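Endo-beta-mannanase (Opitutaceae bacterium TAV5, PDB 7BOB) acts as an exo-beta-1,4-mannosidase of glycoside hydrolase family 5, probably releasing mannose from the ends of beta-1,4-linked mannan fragments. Local coordinates at residues Gly106-Pro111 with Asp158-Cys163; Gln198-Ile201 with Arg207-Gly210; Val57-Arg62 with Arg83-Cys88. All blocks are in the same frame, centred on the assembly; numbering follows the deposited sequence.

Interaction 1 (Gly106-Pro111 with Asp158-Cys163); sequences GGIFWP and DALPDC
The indole of W110 meets L160 with CZ2 of its six-membered ring. L160 CD1 lies at the ring edge, in its plane, 3.8 Å from W110 CZ2. L160 CD2 approaches the same carbon obliquely, at 3.7 Å. So both methyls of one leucine fork close on a single ring atom, and the two side chains come from opposite directions. Another part of the edge is polar. There W110 NE1 donates to a water in the ring plane, 2.8 Å from the water oxygen. This water also lies near D162 OD1, but at 2.4 Å from water to OD1 that second bond is too short to be trusted in detail. D162 OD2 is taken by the backbone N of L120.

The contact joins two loops of the (beta/alpha)8 barrel, those that follow strands 94-101 and 151-154. In this family the active site lies at this end of the barrel. The first loop carries the small hairpin of strands 103-104 and 107-108, whose W103 touches both I108 and L160.

I108 makes the second apolar touch. Its chain runs on extended (chi2 -172°), which carries CD1 out to P161 CD at 3.8 Å. I108 CD1 is also 4.2 Å from L160 CD2. L160 O accepts the backbone N of C163.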
loop_
_atom_site.group_PDB
_atom_site.type_symbol
_atom_site.label_atom_id
_atom_site.label_comp_id
_atom_site.label_asym_id
_atom_site.label_seq_id
_atom_site.Cartn_x
_atom_site.Cartn_y
_atom_site.Cartn_z
ATOM N N GLY A 106 0.841 24.811 -3.000
ATOM C CA GLY A 106 -0.212 23.840 -3.197
ATOM C C GLY A 106 -0.679 23.703 -4.628
ATOM O O GLY A 106 -1.503 22.824 -4.912
ATOM N N GLY A 107 -0.187 24.543 -5.545
ATOM C CA GLY A 107 -0.441 24.382 -6.958
ATOM C C GLY A 107 0.820 23.957 -7.692
ATOM O O GLY A 107 1.938 23.996 -7.161
ATOM N N ILE A 108 0.625 23.561 -8.947
ATOM C CA ILE A 108 1.717 23.206 -9.845
ATOM C C ILE A 108 1.460 23.901 -11.171
ATOM O O ILE A 108 0.379 23.756 -11.757
ATOM C CB ILE A 108 1.860 21.686 -10.039
ATOM C CG1 ILE A 108 2.006 20.979 -8.676
ATOM C CG2 ILE A 108 3.072 21.391 -10.895
ATOM C CD1 ILE A 108 2.356 19.491 -8.760
ATOM N N PHE A 109 2.456 24.650 -11.642
ATOM C CA PHE A 109 2.289 25.616 -12.729
ATOM C C PHE A 109 3.334 25.287 -13.781
ATOM O O PHE A 109 4.484 25.724 -13.678
ATOM C CB PHE A 109 2.440 27.049 -12.210
ATOM C CG PHE A 109 1.425 27.406 -11.166
ATOM C CD1 PHE A 109 0.165 27.854 -11.535
ATOM C CD2 PHE A 109 1.700 27.227 -9.819
ATOM C CE1 PHE A 109 -0.783 28.161 -10.576
ATOM C CE2 PHE A 109 0.752 27.526 -8.854
ATOM C CZ PHE A 109 -0.493 27.998 -9.235
ATOM N N TRP A 110 2.943 24.516 -14.773
ATOM C CA TRP A 110 3.819 24.110 -15.850
ATOM C C TRP A 110 3.362 24.746 -17.162
ATOM O O TRP A 110 2.218 25.205 -17.285
ATOM C CB TRP A 110 3.834 22.578 -15.998
ATOM C CG TRP A 110 4.514 21.800 -14.896
ATOM C CD1 TRP A 110 4.037 20.663 -14.295
ATOM C CD2 TRP A 110 5.792 22.072 -14.279
ATOM N NE1 TRP A 110 4.932 20.216 -13.350
ATOM C CE2 TRP A 110 6.013 21.064 -13.315
ATOM C CE3 TRP A 110 6.769 23.060 -14.453
ATOM C CZ2 TRP A 110 7.173 21.020 -12.523
ATOM C CZ3 TRP A 110 7.921 23.015 -13.661
ATOM C CH2 TRP A 110 8.106 22.000 -12.709
ATOM N N PRO A 111 4.237 24.811 -18.161
ATOM C CA PRO A 111 3.804 25.323 -19.464
ATOM C C PRO A 111 2.726 24.440 -20.047
ATOM O O PRO A 111 2.696 23.217 -19.802
ATOM C CB PRO A 111 5.089 25.287 -20.305
ATOM C CG PRO A 111 6.203 25.458 -19.285
ATOM C CD PRO A 111 5.704 24.669 -18.061
ATOM N N ASP A 158 11.825 18.591 -5.092
ATOM C CA ASP A 158 11.700 17.284 -4.478
ATOM C C ASP A 158 10.290 16.991 -3.977
ATOM O O ASP A 158 10.033 15.868 -3.542
ATOM C CB ASP A 158 12.687 17.194 -3.325
ATOM C CG ASP A 158 12.401 18.224 -2.259
ATOM O OD1 ASP A 158 12.482 19.414 -2.536
ATOM O OD2 ASP A 158 12.053 17.856 -1.139
ATOM N N ALA A 159 9.400 17.977 -3.968
ATOM C CA ALA A 159 8.009 17.776 -3.597
ATOM C C ALA A 159 7.150 17.341 -4.775
ATOM O O ALA A 159 5.984 16.987 -4.575
ATOM C CB ALA A 159 7.432 19.070 -3.011
ATOM N N LEU A 160 7.701 17.391 -5.987
ATOM C CA LEU A 160 6.940 17.141 -7.195
ATOM C C LEU A 160 6.574 15.660 -7.304
ATOM O O LEU A 160 7.410 14.788 -7.032
ATOM C CB LEU A 160 7.753 17.549 -8.418
ATOM C CG LEU A 160 7.882 19.050 -8.671
ATOM C CD1 LEU A 160 8.979 19.311 -9.692
ATOM C CD2 LEU A 160 6.542 19.648 -9.102
ATOM N N PRO A 161 5.350 15.346 -7.731
ATOM C CA PRO A 161 5.025 13.934 -8.011
ATOM C C PRO A 161 6.014 13.307 -8.970
ATOM O O PRO A 161 6.230 12.091 -8.921
ATOM C CB PRO A 161 3.618 13.985 -8.638
ATOM C CG PRO A 161 3.184 15.407 -8.626
ATOM C CD PRO A 161 4.364 16.290 -8.277
ATOM N N ASP A 162 6.637 14.120 -9.835
ATOM C CA ASP A 162 7.585 13.609 -10.825
ATOM C C ASP A 162 8.753 12.870 -10.186
ATOM O O ASP A 162 9.358 12.008 -10.838
ATOM C CB ASP A 162 8.120 14.756 -11.697
ATOM C CG ASP A 162 7.017 15.621 -12.271
ATOM O OD1 ASP A 162 6.280 16.232 -11.467
ATOM O OD2 ASP A 162 6.896 15.694 -13.527
ATOM N N CYS A 163 9.107 13.209 -8.932
ATOM C CA CYS A 163 10.189 12.520 -8.207
ATOM C C CYS A 163 9.916 11.034 -7.965
ATOM O O CYS A 163 10.863 10.246 -7.847
ATOM C CB CYS A 163 10.419 13.175 -6.852
ATOM S SG CYS A 163 10.903 14.885 -7.019
HETATM O O HOH W 1 4.593 17.962 -11.747
#

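Interaction 2 (Gln198-Ile201 with Arg207-Gly210); sequences QQVI and RLGG
L208 divides its two methyls between neighbouring residues of helix 198-201. Its CD2 lies 3.6 Å from Q199 OE1, and its CD1 lies 4.0 Å from V200 CG2. The Q199 and L208 side chains cross at about a right angle. Their contact is van der Waals packing of a methyl on the amide oxygen. V200 and L208 meet at a slant. The Q199 chain runs extended past the leucine, and its last torsion (chi3 88°) turns OE1 toward L208 CD2.

The amide end of Q199 is held from outside the contact. Its NE2 donates to the carbonyl oxygens of T238 and D196, and OE1 accepts from Q231 NE2. These three bonds probably fix its rotation, so that L208 meets a set surface. Apolar neighbours lie beyond the pair. V200 rests on Y267 and C270 of helix 258-272, while L208 rests on F274 and on L237 of strand 237-241.

The backbones are tied further out. The hydroxyl of Y394 bonds both Q199 O and L208 N, and that of Y393 bonds V200 O. R207 starts away from the helix, and its guanidinium makes a salt bridge with D203. N228 grips R207 O and G209 N. G209 has a positive phi of 121°, a shape that suits a residue without a side chain.

The whole is a short helix and the loop after it, in the connection between strands 191-192 and 237-241 of the (beta/alpha)8 barrel.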
loop_
_atom_site.group_PDB
_atom_site.type_symbol
_atom_site.label_atom_id
_atom_site.label_comp_id
_atom_site.label_asym_id
_atom_site.label_seq_id
_atom_site.Cartn_x
_atom_site.Cartn_y
_atom_site.Cartn_z
ATOM N N GLN A 198 12.318 17.267 2.724
ATOM C CA GLN A 198 12.190 15.916 2.199
ATOM C C GLN A 198 13.514 15.353 1.714
ATOM O O GLN A 198 13.606 14.137 1.515
ATOM C CB GLN A 198 11.142 15.876 1.099
ATOM C CG GLN A 198 9.827 16.394 1.612
ATOM C CD GLN A 198 8.679 15.747 0.956
ATOM O OE1 GLN A 198 8.540 14.535 1.011
ATOM N NE2 GLN A 198 7.852 16.542 0.271
ATOM N N GLN A 199 14.544 16.190 1.560
ATOM C CA GLN A 199 15.890 15.659 1.392
ATOM C C GLN A 199 16.266 14.732 2.541
ATOM O O GLN A 199 17.036 13.782 2.338
ATOM C CB GLN A 199 16.919 16.789 1.321
ATOM C CG GLN A 199 16.761 17.760 0.174
ATOM C CD GLN A 199 17.720 18.930 0.318
ATOM O OE1 GLN A 199 18.864 18.866 -0.136
ATOM N NE2 GLN A 199 17.273 19.977 0.994
ATOM N N VAL A 200 15.765 15.008 3.751
ATOM C CA VAL A 200 16.105 14.229 4.945
ATOM C C VAL A 200 15.095 13.113 5.203
ATOM O O VAL A 200 15.474 11.984 5.523
ATOM C CB VAL A 200 16.205 15.153 6.177
ATOM C CG1 VAL A 200 16.558 14.332 7.409
ATOM C CG2 VAL A 200 17.245 16.259 5.954
ATOM N N ILE A 201 13.797 13.413 5.102
ATOM C CA ILE A 201 12.760 12.499 5.567
ATOM C C ILE A 201 12.175 11.606 4.465
ATOM O O ILE A 201 11.363 10.723 4.780
ATOM C CB ILE A 201 11.625 13.273 6.270
ATOM C CG1 ILE A 201 10.841 14.109 5.246
ATOM C CG2 ILE A 201 12.193 14.160 7.441
ATOM C CD1 ILE A 201 9.449 14.495 5.703
ATOM N N ARG A 207 19.125 14.124 -2.863
ATOM C CA ARG A 207 19.793 13.420 -1.779
ATOM C C ARG A 207 20.961 14.209 -1.218
ATOM O O ARG A 207 21.650 14.947 -1.935
ATOM C CB ARG A 207 20.308 12.073 -2.249
ATOM C CG ARG A 207 19.200 11.116 -2.657
ATOM C CD ARG A 207 19.767 9.970 -3.462
ATOM N NE ARG A 207 18.817 8.869 -3.574
ATOM C CZ ARG A 207 19.086 7.714 -4.173
ATOM N NH1 ARG A 207 20.285 7.520 -4.719
ATOM N NH2 ARG A 207 18.164 6.749 -4.211
ATOM N N LEU A 208 21.167 14.031 0.085
ATOM C CA LEU A 208 22.386 14.442 0.767
ATOM C C LEU A 208 23.336 13.256 0.743
ATOM O O LEU A 208 23.102 12.265 1.431
ATOM C CB LEU A 208 22.097 14.842 2.214
ATOM C CG LEU A 208 20.998 15.874 2.456
ATOM C CD1 LEU A 208 20.737 16.022 3.942
ATOM C CD2 LEU A 208 21.416 17.208 1.854
ATOM N N GLY A 209 24.397 13.335 -0.046
ATOM C CA GLY A 209 25.423 12.323 0.094
ATOM C C GLY A 209 25.735 11.508 -1.139
ATOM O O GLY A 209 25.030 10.536 -1.469
ATOM N N GLY A 210 26.792 11.926 -1.843
ATOM C CA GLY A 210 27.445 11.099 -2.834
ATOM C C GLY A 210 28.945 11.088 -2.592
ATOM O O GLY A 210 29.439 11.638 -1.602
#

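Interaction 3 (Val57-Arg62 with Arg83-Cys88); sequences VRFFVR and RLLDAC
Strand 57-62 and helix 83-88 run almost exactly antiparallel, with 175° between their directions and 11.4 Å between their axes. This is the outer layer of a (beta/alpha)8 barrel, where the helix after a strand runs back antiparallel and covers the barrel wall.

F59 is the main strand residue here. L84 CD2 sits over the centre of one face of its ring, 3.7 Å from the F59 centroid and only 3° off the ring normal. This is a CH-pi contact. L85 comes in at about a right angle and places CD2 at the ring edge, near its plane, 4.0 Å from F59 CZ. One ring is thus met on a face and at its edge by two consecutive leucines. F59 CG takes the crowded position between the backbone N and the carbonyl carbon (chi1 66°), and from there the ring turns its face to L84. Nearer the start of the strand, V57 CG1 touches C88 SG at 3.7 Å, one helical turn on from L84.

P95 of strand 94-101 touches both F59 and L85, and I42 of helix 39-51 touches L84. R58, next to F59, makes salt bridges with D152 and E281.

With an alanine in place of F59, the L84 methyl would probably lose the face it rests on, and a gap would open between strand and helix.

No hydrogen bond crosses between the segments. With no directional polar bond to hold it, the contact depends on the shape fit of buried apolar groups, as in the layer between barrel and helices.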
loop_
_atom_site.group_PDB
_atom_site.type_symbol
_atom_site.label_atom_id
_atom_site.label_comp_id
_atom_site.label_asym_id
_atom_site.label_seq_id
_atom_site.Cartn_x
_atom_site.Cartn_y
_atom_site.Cartn_z
ATOM N N VAL A 57 15.902 39.105 -1.711
ATOM C CA VAL A 57 14.505 38.785 -1.964
ATOM C C VAL A 57 14.490 37.593 -2.904
ATOM O O VAL A 57 15.146 37.620 -3.954
ATOM C CB VAL A 57 13.704 39.972 -2.541
ATOM C CG1 VAL A 57 14.326 40.528 -3.852
ATOM C CG2 VAL A 57 12.208 39.591 -2.726
ATOM N N ARG A 58 13.804 36.523 -2.494
ATOM C CA ARG A 58 13.606 35.356 -3.342
ATOM C C ARG A 58 12.290 35.507 -4.096
ATOM O O ARG A 58 11.247 35.789 -3.493
ATOM C CB ARG A 58 13.591 34.071 -2.517
ATOM C CG ARG A 58 13.360 32.810 -3.346
ATOM C CD ARG A 58 13.736 31.579 -2.562
ATOM N NE ARG A 58 13.562 30.328 -3.298
ATOM C CZ ARG A 58 12.726 29.341 -2.936
ATOM N NH1 ARG A 58 11.937 29.461 -1.869
ATOM N NH2 ARG A 58 12.676 28.227 -3.647
ATOM N N PHE A 59 12.341 35.335 -5.410
ATOM C CA PHE A 59 11.127 35.402 -6.198
ATOM C C PHE A 59 11.195 34.356 -7.306
ATOM O O PHE A 59 12.247 33.767 -7.577
ATOM C CB PHE A 59 10.891 36.825 -6.730
ATOM C CG PHE A 59 11.910 37.293 -7.733
ATOM C CD1 PHE A 59 12.850 38.254 -7.388
ATOM C CD2 PHE A 59 11.901 36.823 -9.038
ATOM C CE1 PHE A 59 13.775 38.712 -8.303
ATOM C CE2 PHE A 59 12.838 37.285 -9.971
ATOM C CZ PHE A 59 13.773 38.217 -9.596
ATOM N N PHE A 60 10.065 34.133 -7.963
ATOM C CA PHE A 60 9.880 32.928 -8.753
ATOM C C PHE A 60 9.562 33.271 -10.197
ATOM O O PHE A 60 8.592 33.985 -10.480
ATOM C CB PHE A 60 8.790 32.077 -8.107
ATOM C CG PHE A 60 9.004 31.920 -6.650
ATOM C CD1 PHE A 60 9.952 31.029 -6.178
ATOM C CD2 PHE A 60 8.348 32.743 -5.745
ATOM C CE1 PHE A 60 10.192 30.899 -4.803
ATOM C CE2 PHE A 60 8.584 32.632 -4.395
ATOM C CZ PHE A 60 9.513 31.712 -3.922
ATOM N N VAL A 61 10.394 32.767 -11.102
ATOM C CA VAL A 61 10.184 32.923 -12.535
ATOM C C VAL A 61 9.238 31.803 -12.951
ATOM O O VAL A 61 9.663 30.665 -13.174
ATOM C CB VAL A 61 11.527 32.890 -13.287
ATOM C CG1 VAL A 61 11.341 33.126 -14.775
ATOM C CG2 VAL A 61 12.477 33.949 -12.703
ATOM N N ARG A 62 7.938 32.090 -12.981
ATOM C CA ARG A 62 6.954 31.044 -13.247
ATOM C C ARG A 62 7.013 30.665 -14.728
ATOM O O ARG A 62 6.651 31.467 -15.603
ATOM C CB ARG A 62 5.557 31.494 -12.831
ATOM C CG ARG A 62 4.615 30.324 -12.621
ATOM C CD ARG A 62 3.257 30.757 -12.072
ATOM N NE ARG A 62 2.543 31.634 -12.998
ATOM C CZ ARG A 62 1.238 31.865 -12.935
ATOM N NH1 ARG A 62 0.502 31.276 -12.000
ATOM N NH2 ARG A 62 0.659 32.662 -13.814
ATOM N N ARG A 83 12.860 44.765 -15.221
ATOM C CA ARG A 83 12.450 45.886 -14.373
ATOM C C ARG A 83 12.534 45.513 -12.893
ATOM O O ARG A 83 12.947 46.332 -12.065
ATOM C CB ARG A 83 11.037 46.352 -14.756
ATOM C CG ARG A 83 10.920 46.887 -16.240
ATOM C CD ARG A 83 9.600 47.631 -16.529
ATOM N NE ARG A 83 9.521 48.821 -15.686
ATOM C CZ ARG A 83 8.920 49.965 -16.019
ATOM N NH1 ARG A 83 8.313 50.098 -17.199
ATOM N NH2 ARG A 83 8.925 50.982 -15.157
ATOM N N LEU A 84 12.170 44.263 -12.548
ATOM C CA LEU A 84 12.283 43.808 -11.167
ATOM C C LEU A 84 13.739 43.754 -10.726
ATOM O O LEU A 84 14.085 44.289 -9.672
ATOM C CB LEU A 84 11.617 42.435 -10.998
ATOM C CG LEU A 84 11.445 41.842 -9.601
ATOM C CD1 LEU A 84 10.723 42.806 -8.679
ATOM C CD2 LEU A 84 10.665 40.514 -9.701
ATOM N N LEU A 85 14.605 43.096 -11.512
ATOM C CA LEU A 85 16.019 42.998 -11.154
ATOM C C LEU A 85 16.609 44.370 -10.906
ATOM O O LEU A 85 17.339 44.587 -9.925
ATOM C CB LEU A 85 16.793 42.296 -12.264
ATOM C CG LEU A 85 16.393 40.836 -12.479
ATOM C CD1 LEU A 85 16.921 40.301 -13.802
ATOM C CD2 LEU A 85 16.896 39.987 -11.290
ATOM N N ASP A 86 16.269 45.316 -11.781
ATOM C CA ASP A 86 16.727 46.693 -11.646
ATOM C C ASP A 86 16.204 47.329 -10.364
ATOM O O ASP A 86 16.968 47.902 -9.579
ATOM C CB ASP A 86 16.260 47.466 -12.875
ATOM C CG ASP A 86 17.080 48.678 -13.142
ATOM O OD1 ASP A 86 18.166 48.525 -13.746
ATOM O OD2 ASP A 86 16.620 49.777 -12.760
ATOM N N ALA A 87 14.900 47.202 -10.114
ATOM C CA ALA A 87 14.320 47.838 -8.935
ATOM C C ALA A 87 14.894 47.275 -7.633
ATOM O O ALA A 87 15.041 48.029 -6.661
ATOM C CB ALA A 87 12.805 47.683 -8.970
ATOM N N CYS A 88 15.199 45.960 -7.573
ATOM C CA CYS A 88 15.827 45.398 -6.373
ATOM C C CYS A 88 17.241 45.923 -6.181
ATOM O O CYS A 88 17.647 46.219 -5.052
ATOM C CB CYS A 88 15.893 43.870 -6.409
ATOM S SG CYS A 88 14.325 43.002 -6.555
#

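Overall arrangement
All three contacts belong to the (beta/alpha)8 barrel domain. Along the chain they follow in series: interaction 3, then interaction 1, then interaction 2. Interaction 3 packs a barrel strand against its outer helix. Interactions 1 and 2 lie in loops that follow later strands. The centres of 1 and 2 are about 19 Å apart, those of 1 and 3 about 21 Å, and those of 2 and 3 about 29 Å. Interaction 1 touches both others: D158 packs on Q198, and F109 on R62. Interactions 2 and 3 do not meet; their nearest atoms are about 11 Å apart. Interaction 1 thus lies between the other two and is in packing contact with both.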